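Local coordinates for protein broad specificity aminotransferase (Leishmania mexicana, PDB 4WB0) that is a homodimeric, pyridoxal 5'-phosphate-dependent aminotransferase of broad specificity, probably transferring amino groups between substrates such as L-aspartate and 2-oxoglutarate, at residues S362-S367 and I379-S384. Residues are numbered along the deposited sequence; the frame is centred on the assembly and turned at random.
Sequences SFLGLS and IFITLS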
loop_
_atom_site.group_PDB
_atom_site.type_symbol
_atom_site.label_atom_id
_atom_site.label_comp_id
_atom_site.label_asym_id
_atom_site.label_seq_id
_atom_site.Cartn_x
_atom_site.Cartn_y
_atom_site.Cartn_z
ATOM N N SER A 362 4.775 -27.664 7.370
ATOM C CA SER A 362 4.201 -28.881 7.870
ATOM C C SER A 362 3.439 -28.444 9.091
ATOM O O SER A 362 3.902 -27.596 9.877
ATOM C CB SER A 362 5.237 -29.943 8.218
ATOM O OG SER A 362 4.585 -31.077 8.782
ATOM N N PHE A 363 2.249 -28.987 9.191
ATOM C CA PHE A 363 1.391 -28.846 10.328
ATOM C C PHE A 363 1.603 -30.117 11.135
ATOM O O PHE A 363 1.020 -31.141 10.792
ATOM C CB PHE A 363 -0.045 -28.714 9.830
ATOM C CG PHE A 363 -1.013 -28.091 10.797
ATOM C CD1 PHE A 363 -0.737 -26.851 11.371
ATOM C CD2 PHE A 363 -2.232 -28.686 11.046
ATOM C CE1 PHE A 363 -1.654 -26.236 12.202
ATOM C CE2 PHE A 363 -3.144 -28.102 11.912
ATOM C CZ PHE A 363 -2.853 -26.861 12.485
ATOM N N LEU A 364 2.434 -30.072 12.182
ATOM C CA LEU A 364 2.967 -31.255 12.810
ATOM C C LEU A 364 1.995 -32.048 13.670
ATOM O O LEU A 364 2.203 -33.235 13.884
ATOM C CB LEU A 364 4.173 -30.852 13.679
ATOM C CG LEU A 364 5.286 -30.151 12.933
ATOM C CD1 LEU A 364 6.320 -29.513 13.847
ATOM C CD2 LEU A 364 5.966 -31.110 11.971
ATOM N N GLY A 365 0.985 -31.402 14.235
ATOM C CA GLY A 365 0.012 -32.126 15.047
ATOM C C GLY A 365 0.418 -32.243 16.506
ATOM O O GLY A 365 -0.148 -33.035 17.220
ATOM N N LEU A 366 1.390 -31.449 16.947
ATOM C CA LEU A 366 1.804 -31.428 18.346
ATOM C C LEU A 366 0.896 -30.525 19.190
ATOM O O LEU A 366 0.300 -29.563 18.674
ATOM C CB LEU A 366 3.248 -30.936 18.448
ATOM C CG LEU A 366 4.278 -31.639 17.578
ATOM C CD1 LEU A 366 5.542 -30.812 17.632
ATOM C CD2 LEU A 366 4.563 -33.048 18.058
ATOM N N SER A 367 0.817 -30.826 20.484
ATOM C CA SER A 367 0.069 -30.000 21.430
ATOM C C SER A 367 0.732 -28.647 21.652
ATOM O O SER A 367 1.901 -28.477 21.333
ATOM C CB SER A 367 -0.059 -30.702 22.766
ATOM O OG SER A 367 1.211 -30.917 23.375
ATOM N N ILE A 379 13.798 -24.566 18.675
ATOM C CA ILE A 379 13.112 -24.982 17.464
ATOM C C ILE A 379 11.844 -24.128 17.371
ATOM O O ILE A 379 10.855 -24.401 18.047
ATOM C CB ILE A 379 12.790 -26.502 17.473
ATOM C CG1 ILE A 379 14.076 -27.319 17.593
ATOM C CG2 ILE A 379 12.058 -26.894 16.239
ATOM C CD1 ILE A 379 15.106 -27.066 16.455
ATOM N N PHE A 380 11.885 -23.088 16.545
ATOM C CA PHE A 380 10.828 -22.088 16.576
ATOM C C PHE A 380 9.751 -22.393 15.572
ATOM O O PHE A 380 9.781 -21.980 14.424
ATOM C CB PHE A 380 11.434 -20.689 16.404
ATOM C CG PHE A 380 12.371 -20.348 17.530
ATOM C CD1 PHE A 380 11.874 -19.915 18.749
ATOM C CD2 PHE A 380 13.733 -20.543 17.395
ATOM C CE1 PHE A 380 12.705 -19.624 19.793
ATOM C CE2 PHE A 380 14.590 -20.256 18.439
ATOM C CZ PHE A 380 14.074 -19.797 19.649
ATOM N N ILE A 381 8.796 -23.179 16.052
ATOM C CA ILE A 381 7.571 -23.466 15.310
ATOM C C ILE A 381 6.443 -22.762 16.021
ATOM O O ILE A 381 6.606 -22.358 17.150
ATOM C CB ILE A 381 7.297 -24.966 15.230
ATOM C CG1 ILE A 381 7.038 -25.543 16.623
ATOM C CG2 ILE A 381 8.501 -25.661 14.587
ATOM C CD1 ILE A 381 6.665 -27.011 16.623
ATOM N N THR A 382 5.306 -22.620 15.369
ATOM C CA THR A 382 4.236 -21.825 15.954
ATOM C C THR A 382 3.549 -22.641 16.994
ATOM O O THR A 382 3.718 -23.859 17.050
ATOM C CB THR A 382 3.182 -21.366 14.925
ATOM O OG1 THR A 382 2.411 -22.498 14.470
ATOM C CG2 THR A 382 3.822 -20.673 13.772
ATOM N N LEU A 383 2.773 -21.978 17.836
ATOM C CA LEU A 383 2.068 -22.698 18.886
ATOM C C LEU A 383 0.999 -23.664 18.371
ATOM O O LEU A 383 0.602 -24.580 19.092
ATOM C CB LEU A 383 1.435 -21.704 19.867
ATOM C CG LEU A 383 2.435 -21.102 20.847
ATOM C CD1 LEU A 383 1.781 -19.976 21.632
ATOM C CD2 LEU A 383 2.983 -22.169 21.795
ATOM N N SER A 384 0.563 -23.449 17.139
ATOM C CA SER A 384 -0.389 -24.325 16.457
ATOM C C SER A 384 0.283 -25.526 15.773
ATOM O O SER A 384 -0.389 -26.342 15.131
ATOM C CB SER A 384 -1.169 -23.518 15.409
ATOM O OG SER A 384 -0.295 -22.973 14.425
HETATM O O HOH W 1 -0.467 -28.907 14.613
HETATM O O HOH W 2 -0.707 -27.076 18.927
#
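Ile381 meets Leu364 and Leu366 through methyl groups, and Phe363 meets the backbone of Ser384. Ile381 CD1 is the shared atom of the apolar part. It lies 3.8 Å from Leu364 CD1, where the two side chains run at a slant to each other. It lies 4.1 Å from Leu366 CD1, and there they cross at about a right angle. Ile381 holds CG1 between its backbone N and carbonyl carbon (chi1 64°). From there its chain extends (chi2 176°) and carries CD1 to both leucines.

The Phe363 ring approaches the carbonyl of Ser384 obliquely, with CE1 3.2 Å from Ser384 O. CG stands anti to the backbone N (chi1 -160°), which brings the ring to that carbonyl.

No direct hydrogen bond joins the two segments; two waters bridge their backbones instead. Water 1 accepts from Gly365 N and donates to Ser384 O at 2.6 Å. It also sits over the centre of one face of the Phe363 ring, 3.6 Å above the plane. Water 2 donates to Leu366 O and Leu383 O, so it ties two carbonyls that could not bond to each other. Within 379-384, Thr382 OG1 and Ser384 OG share a hydrogen bond of 2.7 Å. Thr382 OG1 also accepts a hydrogen bond from Arg386 N, just past the segment.

Helix 368-376 links the two segments, and their strands belong to different two-stranded sheets. Strand 361-363 leads through the loop at Gly365 to the N-cap Ser367 and helix 368-376, whose Cys371 touches both Leu366 and Ile381. The chain returns through strand 379-380, which pairs in parallel with strand 41-42. It then turns into strand 386-388, the antiparallel partner of strand 361-363. Helix 394-410 touches Leu366 through Val408.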